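Local coordinates for UBX domain-containing protein 7 (Homo sapiens, PDB 5X3P) that acts as a ubiquitin-binding adapter that links a subset of neddylated cullin-RING ligases to the p97 segregase, which it engages through its UBX domain, the part modelled here, at residues E19-P24 and L30-H35; L48-P53 and A69-Q74. The protein carries 1 engineered substitution. All coordinates share one frame; numbering follows the deposited sequence.

Contact 1. Residues E19-P24 and L30-H35; sequences EQITLP and LALVKH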
ATOM      1  N   GLU A  19       9.163   3.289  -6.079  1.00 16.90           N
ATOM      2  CA  GLU A  19       8.210   3.494  -7.151  1.00 16.16           C
ATOM      3  C   GLU A  19       7.136   4.449  -6.665  1.00 18.45           C
ATOM      4  O   GLU A  19       6.678   4.334  -5.517  1.00 14.87           O
ATOM      5  CB  GLU A  19       7.566   2.158  -7.532  1.00 20.37           C
ATOM      6  CG  GLU A  19       6.529   2.289  -8.632  1.00 26.98           C
ATOM      7  CD  GLU A  19       5.795   0.989  -8.891  1.00 30.51           C
ATOM      8  OE1 GLU A  19       6.023   0.004  -8.146  1.00 31.48           O
ATOM      9  OE2 GLU A  19       4.982   0.960  -9.841  1.00 31.79           O
ATOM     10  N   GLN A  20       6.722   5.389  -7.512  1.00 13.05           N
ATOM     11  CA  GLN A  20       5.635   6.282  -7.104  1.00 13.89           C
ATOM     12  C   GLN A  20       4.414   6.061  -7.968  1.00 17.33           C
ATOM     13  O   GLN A  20       4.510   6.028  -9.200  1.00 19.23           O
ATOM     14  CB  GLN A  20       6.079   7.748  -7.145  1.00 13.82           C
ATOM     15  CG  GLN A  20       6.946   8.147  -5.957  1.00 14.99           C
ATOM     16  CD  GLN A  20       7.719   9.408  -6.215  1.00 17.98           C
ATOM     17  OE1 GLN A  20       8.792   9.374  -6.824  1.00 16.09           O
ATOM     18  NE2 GLN A  20       7.184  10.544  -5.742  1.00 16.93           N
ATOM     19  N   ILE A  21       3.267   5.878  -7.319  1.00 11.64           N
ATOM     20  CA  ILE A  21       2.013   5.700  -8.043  1.00 12.33           C
ATOM     21  C   ILE A  21       0.940   6.546  -7.384  1.00 14.00           C
ATOM     22  O   ILE A  21       1.081   6.909  -6.216  1.00 13.54           O
ATOM     23  CB  ILE A  21       1.552   4.232  -8.034  1.00 14.55           C
ATOM     24  CG1 ILE A  21       1.190   3.786  -6.605  1.00 20.95           C
ATOM     25  CG2 ILE A  21       2.605   3.330  -8.660  1.00 18.92           C
ATOM     26  CD1 ILE A  21       0.588   2.372  -6.515  1.00 23.81           C
ATOM     27  N   THR A  22      -0.136   6.855  -8.117  1.00 10.63           N
ATOM     28  CA  THR A  22      -1.272   7.545  -7.513  1.00 13.70           C
ATOM     29  C   THR A  22      -2.532   6.714  -7.688  1.00 10.63           C
ATOM     30  O   THR A  22      -2.823   6.269  -8.792  1.00 13.12           O
ATOM     31  CB  THR A  22      -1.499   8.911  -8.183  1.00 18.82           C
ATOM     32  OG1 THR A  22      -0.418   9.777  -7.845  1.00 17.36           O
ATOM     33  CG2 THR A  22      -2.821   9.546  -7.728  1.00 19.16           C
ATOM     34  N   LEU A  23      -3.290   6.512  -6.615  1.00 11.42           N
ATOM     35  CA  LEU A  23      -4.583   5.840  -6.729  1.00 14.74           C
ATOM     36  C   LEU A  23      -5.700   6.773  -6.273  1.00 18.64           C
ATOM     37  O   LEU A  23      -5.523   7.531  -5.317  1.00 19.50           O
ATOM     38  CB  LEU A  23      -4.604   4.534  -5.919  1.00 14.20           C
ATOM     39  CG  LEU A  23      -3.644   3.450  -6.431  1.00 18.70           C
ATOM     40  CD1 LEU A  23      -3.532   2.279  -5.461  1.00 21.94           C
ATOM     41  CD2 LEU A  23      -4.078   2.926  -7.795  1.00 18.80           C
ATOM     42  N   PRO A  24      -6.864   6.723  -6.949  1.00 15.10           N
ATOM     43  CA  PRO A  24      -7.999   7.537  -6.489  1.00 16.21           C
ATOM     44  C   PRO A  24      -8.349   7.135  -5.055  1.00 15.52           C
ATOM     45  O   PRO A  24      -8.133   5.967  -4.688  1.00 14.85           O
ATOM     46  CB  PRO A  24      -9.140   7.132  -7.442  1.00 21.54           C
ATOM     47  CG  PRO A  24      -8.443   6.566  -8.665  1.00 25.56           C
ATOM     48  CD  PRO A  24      -7.187   5.915  -8.141  1.00 23.01           C
ATOM     49  N   LEU A  30      -7.102  -3.420  -2.213  1.00 20.15           N
ATOM     50  CA  LEU A  30      -6.722  -4.545  -3.078  1.00 20.69           C
ATOM     51  C   LEU A  30      -5.929  -4.103  -4.308  1.00 16.51           C
ATOM     52  O   LEU A  30      -5.007  -4.789  -4.743  1.00 22.75           O
ATOM     53  CB  LEU A  30      -7.965  -5.343  -3.503  1.00 24.91           C
ATOM     54  CG  LEU A  30      -7.745  -6.652  -4.275  1.00 30.02           C
ATOM     55  CD1 LEU A  30      -6.733  -7.513  -3.553  1.00 30.87           C
ATOM     56  CD2 LEU A  30      -9.071  -7.416  -4.424  1.00 29.88           C
ATOM     57  N   ALA A  31      -6.270  -2.936  -4.847  1.00 16.83           N
ATOM     58  CA  ALA A  31      -5.566  -2.399  -6.007  1.00 15.50           C
ATOM     59  C   ALA A  31      -4.075  -2.219  -5.715  1.00 20.93           C
ATOM     60  O   ALA A  31      -3.212  -2.538  -6.551  1.00 18.57           O
ATOM     61  CB  ALA A  31      -6.198  -1.081  -6.443  1.00 18.72           C
ATOM     62  N   LEU A  32      -3.781  -1.700  -4.527  1.00 17.09           N
ATOM     63  CA  LEU A  32      -2.397  -1.514  -4.093  1.00 17.48           C
ATOM     64  C   LEU A  32      -1.711  -2.861  -3.851  1.00 16.51           C
ATOM     65  O   LEU A  32      -0.551  -3.053  -4.252  1.00 17.41           O
ATOM     66  CB  LEU A  32      -2.363  -0.685  -2.807  1.00 13.41           C
ATOM     67  CG  LEU A  32      -0.996  -0.505  -2.158  1.00 16.84           C
ATOM     68  CD1 LEU A  32      -0.025   0.089  -3.193  1.00 12.54           C
ATOM     69  CD2 LEU A  32      -1.155   0.401  -0.905  1.00 12.18           C
ATOM     70  N   VAL A  33      -2.421  -3.782  -3.186  1.00 13.53           N
ATOM     71  CA  VAL A  33      -1.901  -5.130  -2.939  1.00 14.97           C
ATOM     72  C   VAL A  33      -1.569  -5.824  -4.250  1.00 18.34           C
ATOM     73  O   VAL A  33      -0.508  -6.433  -4.379  1.00 22.70           O
ATOM     74  CB  VAL A  33      -2.901  -5.989  -2.127  1.00 15.28           C
ATOM     75  CG1 VAL A  33      -2.442  -7.454  -2.042  1.00 17.48           C
ATOM     76  CG2 VAL A  33      -3.054  -5.415  -0.717  1.00 17.13           C
ATOM     77  N   LYS A  34      -2.479  -5.724  -5.221  1.00 13.64           N
ATOM     78  CA  LYS A  34      -2.273  -6.352  -6.525  1.00 21.61           C
ATOM     79  C   LYS A  34      -1.151  -5.680  -7.310  1.00 22.12           C
ATOM     80  O   LYS A  34      -0.400  -6.341  -8.017  1.00 22.33           O
ATOM     81  CB  LYS A  34      -3.572  -6.364  -7.351  1.00 21.58           C
ATOM     82  CG  LYS A  34      -4.568  -7.483  -6.977  1.00 27.90           C
ATOM     83  CD  LYS A  34      -5.896  -7.393  -7.785  1.00 49.10           C
ATOM     84  CE  LYS A  34      -5.690  -7.471  -9.311  1.00 50.57           C
ATOM     85  NZ  LYS A  34      -5.529  -6.135  -9.976  1.00 48.18           N
ATOM     86  N   HIS A  35      -1.028  -4.362  -7.188  1.00 25.65           N
ATOM     87  CA  HIS A  35       0.075  -3.680  -7.852  1.00 19.13           C
ATOM     88  C   HIS A  35       1.420  -4.171  -7.342  1.00 19.77           C
ATOM     89  O   HIS A  35       2.342  -4.420  -8.123  1.00 19.98           O
ATOM     90  CB  HIS A  35       0.003  -2.168  -7.688  1.00 19.30           C
ATOM     91  CG  HIS A  35       1.164  -1.464  -8.312  1.00 18.36           C
ATOM     92  ND1 HIS A  35       1.274  -1.285  -9.674  1.00 18.06           N
ATOM     93  CD2 HIS A  35       2.295  -0.950  -7.770  1.00 20.69           C
ATOM     94  CE1 HIS A  35       2.407  -0.660  -9.942  1.00 21.69           C
ATOM     95  NE2 HIS A  35       3.045  -0.441  -8.804  1.00 17.35           N
TER

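Contact 2. Residues L48-P53 and A69-Q74; sequences LLTNFP and AGLCPQ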
ATOM      1  N   LEU A  48       2.131  -4.860   3.576  1.00 14.72           N
ATOM      2  CA  LEU A  48       2.418  -3.451   3.362  1.00 14.38           C
ATOM      3  C   LEU A  48       2.291  -2.740   4.708  1.00 14.67           C
ATOM      4  O   LEU A  48       1.396  -3.049   5.495  1.00 15.46           O
ATOM      5  CB  LEU A  48       1.453  -2.856   2.326  1.00 16.43           C
ATOM      6  CG  LEU A  48       1.352  -3.708   1.056  1.00 19.45           C
ATOM      7  CD1 LEU A  48       0.212  -3.238   0.162  1.00 21.93           C
ATOM      8  CD2 LEU A  48       2.666  -3.674   0.303  1.00 15.82           C
ATOM      9  N   LEU A  49       3.204  -1.815   4.980  1.00 15.24           N
ATOM     10  CA  LEU A  49       3.161  -1.010   6.200  1.00 18.07           C
ATOM     11  C   LEU A  49       3.333   0.434   5.795  1.00 15.36           C
ATOM     12  O   LEU A  49       4.229   0.734   5.020  1.00 16.06           O
ATOM     13  CB  LEU A  49       4.291  -1.395   7.153  1.00 18.75           C
ATOM     14  CG  LEU A  49       4.030  -2.573   8.090  1.00 30.49           C
ATOM     15  CD1 LEU A  49       4.298  -3.889   7.383  1.00 36.88           C
ATOM     16  CD2 LEU A  49       4.860  -2.465   9.372  1.00 29.16           C
ATOM     17  N   THR A  50       2.486   1.333   6.295  1.00 15.22           N
ATOM     18  CA  THR A  50       2.683   2.754   6.002  1.00 23.05           C
ATOM     19  C   THR A  50       3.624   3.326   7.035  1.00 21.88           C
ATOM     20  O   THR A  50       3.643   2.860   8.173  1.00 19.14           O
ATOM     21  CB  THR A  50       1.365   3.564   6.001  1.00 21.61           C
ATOM     22  OG1 THR A  50       0.731   3.446   7.286  1.00 15.12           O
ATOM     23  CG2 THR A  50       0.434   3.073   4.890  1.00 19.25           C
ATOM     24  N   ASN A  51       4.389   4.348   6.657  1.00 28.73           N
ATOM     25  CA  ASN A  51       5.362   4.924   7.593  1.00 31.39           C
ATOM     26  C   ASN A  51       4.743   5.791   8.699  1.00 27.35           C
ATOM     27  O   ASN A  51       4.884   5.502   9.888  1.00 24.02           O
ATOM     28  CB  ASN A  51       6.435   5.732   6.859  1.00 29.72           C
ATOM     29  CG  ASN A  51       7.608   6.089   7.769  1.00 29.28           C
ATOM     30  OD1 ASN A  51       7.983   5.309   8.644  1.00 28.97           O
ATOM     31  ND2 ASN A  51       8.166   7.278   7.583  1.00 34.16           N
ATOM     32  N   PHE A  52       4.086   6.872   8.289  1.00 23.45           N
ATOM     33  CA  PHE A  52       3.407   7.763   9.219  1.00 21.54           C
ATOM     34  C   PHE A  52       2.136   8.299   8.574  1.00 16.05           C
ATOM     35  O   PHE A  52       2.205   8.917   7.517  1.00 23.16           O
ATOM     36  CB  PHE A  52       4.305   8.931   9.668  1.00 18.00           C
ATOM     37  CG  PHE A  52       3.681   9.780  10.762  1.00 25.07           C
ATOM     38  CD1 PHE A  52       2.781  10.799  10.448  1.00 27.46           C
ATOM     39  CD2 PHE A  52       3.960   9.529  12.098  1.00 26.64           C
ATOM     40  CE1 PHE A  52       2.186  11.559  11.442  1.00 24.25           C
ATOM     41  CE2 PHE A  52       3.382  10.297  13.100  1.00 26.11           C
ATOM     42  CZ  PHE A  52       2.482  11.307  12.768  1.00 26.30           C
ATOM     43  N   PRO A  53       0.966   8.056   9.196  1.00 25.45           N
ATOM     44  CA  PRO A  53       0.758   7.195  10.377  1.00 21.72           C
ATOM     45  C   PRO A  53       1.177   5.743  10.123  1.00 21.95           C
ATOM     46  O   PRO A  53       1.234   5.291   8.966  1.00 19.64           O
ATOM     47  CB  PRO A  53      -0.756   7.280  10.632  1.00 26.32           C
ATOM     48  CG  PRO A  53      -1.346   8.009   9.430  1.00 25.77           C
ATOM     49  CD  PRO A  53      -0.252   8.786   8.801  1.00 25.62           C
ATOM     50  N   ALA A  69      -9.845   3.132   4.677  1.00 19.96           N
ATOM     51  CA  ALA A  69      -8.649   2.687   5.412  1.00 16.82           C
ATOM     52  C   ALA A  69      -8.037   3.831   6.222  1.00 22.59           C
ATOM     53  O   ALA A  69      -7.210   3.609   7.114  1.00 25.56           O
ATOM     54  CB  ALA A  69      -7.631   2.096   4.455  1.00 13.45           C
ATOM     55  N   GLY A  70      -8.448   5.060   5.915  1.00 22.05           N
ATOM     56  CA  GLY A  70      -7.932   6.229   6.610  1.00 18.28           C
ATOM     57  C   GLY A  70      -6.571   6.709   6.138  1.00 19.65           C
ATOM     58  O   GLY A  70      -5.864   7.401   6.880  1.00 16.70           O
ATOM     59  N   LEU A  71      -6.195   6.364   4.906  1.00 17.89           N
ATOM     60  CA  LEU A  71      -4.904   6.807   4.363  1.00 15.92           C
ATOM     61  C   LEU A  71      -4.894   8.322   4.209  1.00 17.01           C
ATOM     62  O   LEU A  71      -5.953   8.942   4.012  1.00 13.44           O
ATOM     63  CB  LEU A  71      -4.617   6.159   3.009  1.00 17.48           C
ATOM     64  CG  LEU A  71      -4.400   4.647   3.010  1.00 23.20           C
ATOM     65  CD1 LEU A  71      -3.556   4.268   1.801  1.00 29.14           C
ATOM     66  CD2 LEU A  71      -3.752   4.167   4.310  1.00 21.92           C
ATOM     67  N   CYS A  72      -3.702   8.914   4.315  1.00 13.98           N
ATOM     68  CA  CYS A  72      -3.525  10.357   4.134  1.00 14.45           C
ATOM     69  C   CYS A  72      -3.366  10.677   2.650  1.00 14.77           C
ATOM     70  O   CYS A  72      -3.255   9.751   1.831  1.00 12.60           O
ATOM     71  CB  CYS A  72      -2.302  10.824   4.918  1.00 15.58           C
ATOM     72  SG  CYS A  72      -2.458  10.515   6.700  1.00 19.19           S
ATOM     73  N   PRO A  73      -3.380  11.977   2.282  1.00 13.45           N
ATOM     74  CA  PRO A  73      -3.228  12.306   0.855  1.00 11.63           C
ATOM     75  C   PRO A  73      -1.913  11.800   0.274  1.00 14.59           C
ATOM     76  O   PRO A  73      -1.831  11.496  -0.916  1.00 16.86           O
ATOM     77  CB  PRO A  73      -3.224  13.835   0.857  1.00 14.50           C
ATOM     78  CG  PRO A  73      -4.157  14.181   1.995  1.00 18.03           C
ATOM     79  CD  PRO A  73      -3.772  13.169   3.074  1.00 14.80           C
ATOM     80  N   GLN A  74      -0.886  11.707   1.111  1.00 14.06           N
ATOM     81  CA  GLN A  74       0.388  11.167   0.676  1.00 14.52           C
ATOM     82  C   GLN A  74       0.853  10.145   1.697  1.00 17.26           C
ATOM     83  O   GLN A  74       0.746  10.393   2.904  1.00 12.28           O
ATOM     84  CB  GLN A  74       1.397  12.309   0.564  1.00 11.64           C
ATOM     85  CG  GLN A  74       0.927  13.438  -0.367  1.00 11.39           C
ATOM     86  CD  GLN A  74       1.994  14.488  -0.551  1.00 17.08           C
ATOM     87  OE1 GLN A  74       2.778  14.762   0.371  1.00 14.85           O
ATOM     88  NE2 GLN A  74       2.069  15.051  -1.754  1.00 13.43           N
TER

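Contact 1. Residues E19-P24 and L30-H35
E19 and H35 reach for each other across the gap between strand 19-24 and helix 30-35, each with CG anti to its own backbone N (chi1 179° and 177°). Beyond CG the extended E19 chain carries its carboxylate across to the edge of the imidazole. There H35 NE2 donates to E19 OE2 over 2.6 Å; the bond is short but bent, with an N-H...O angle of 134°. The oxygen lies almost in the ring plane, whereas the donor comes in from above the plane of the carboxylate. The other oxygen, E19 OE1, is hydrogen-bonded to Y13 OH; both oxygens are engaged, which would limit turning about the CG-CD bond. The negative charge would probably raise the basicity of H35. With an alanine at E19, the imidazole N-H and the Y13 hydroxyl would each probably lose this partner, and the ring would be freer to turn.

Next along the strand, I21 sends two branches to the helix: its CG2 lies 3.8 Å from H35 NE2, approaching the ring obliquely, while its CD1 reaches CD1 of L32 at 4.1 Å. L23 then meets the preceding turn of the helix. Its CD1 sits 4.1 Å from L32 CB, the two side chains crossing at about a right angle, and 4.4 Å from A31 CB. E19, I21 and L23, alternate residues of the strand, thus make the contact with H35, L32 and A31. L32 also packs on L9 of the neighbouring strand. The short axes pass 10.2 Å apart, strand and helix running nearly antiparallel: a helix laid against the edge strand of a mixed sheet, as in the ubiquitin-like beta-grasp fold of UBX domains.

Contact 2. Residues L48-P53 and A69-Q74
P53 and C72 make the tightest approach between 48-53 and 69-74, and it is apolar. The sulfur lies alongside one end of the proline ring, with C72 SG 3.5 Å from P53 CD and 3.9 Å from its CG. A first torsion that sets SG anti to the carbonyl carbon (chi1 -61°) aims it there. The second apolar touch is lighter and more deeply buried: T50 CG2 and L71 CD2 stand 4.4 Å apart, and L71 also rests on R55.

No hydrogen bond spans the two segments; those present lie within 48-53 or run to nearby residues. T50 OG1 donates to P53 O over a short 2.5 Å, tilted 21° from the carbonyl plane, and also takes a bond from R55 NE. One hydroxyl therefore ties the end of strand 46-50 both to the proline three residues on and to an arginine of the next strand. On the facing side the backbone N of C72 is bonded to E75 OE2, which anchors the loop at C72.

Backbone conformation shapes both partners. The peptide bond before P53 is cis, folding T50 to P53 into a turn in which F52 points away from 69-74. Opposite, G70 ends helix 66-69 in a Schellman motif with positive phi, and the chain then passes through L71 to C72. The sequence F52, P53, R54 matches the FPR motif, with its cis proline, through which UBX domains commonly contact p97, and probably serves that role here.

With 133 Å² buried in all, the chemistry implies a modest apolar backing of sulfur, proline ring methylenes and methyl groups, while the T50 hydroxyl and the cis peptide are likely to do more for the shape of the turn.

How the contacts relate
From the N terminus, strands 6-12 and 18-24 form a hairpin; a short loop then leads into helix 29-38, and contact 1 closes that turn by fastening the helix to the edge strand. The chain continues into strand 46-50, from which contact 2 opens. It closes a longer excursion, through strand 55-56 and helix 66-69, just before the chain enters strand 74-81. The two loops follow in series, neither nested nor crossed. Their centres lie 12 Å apart, and they meet through the core: L32 CG packs on L48 CD1 at 3.8 Å. Both also reach the same sheet, contact 1 at strand 18-24 and contact 2 at the C-terminal end of strand 46-50.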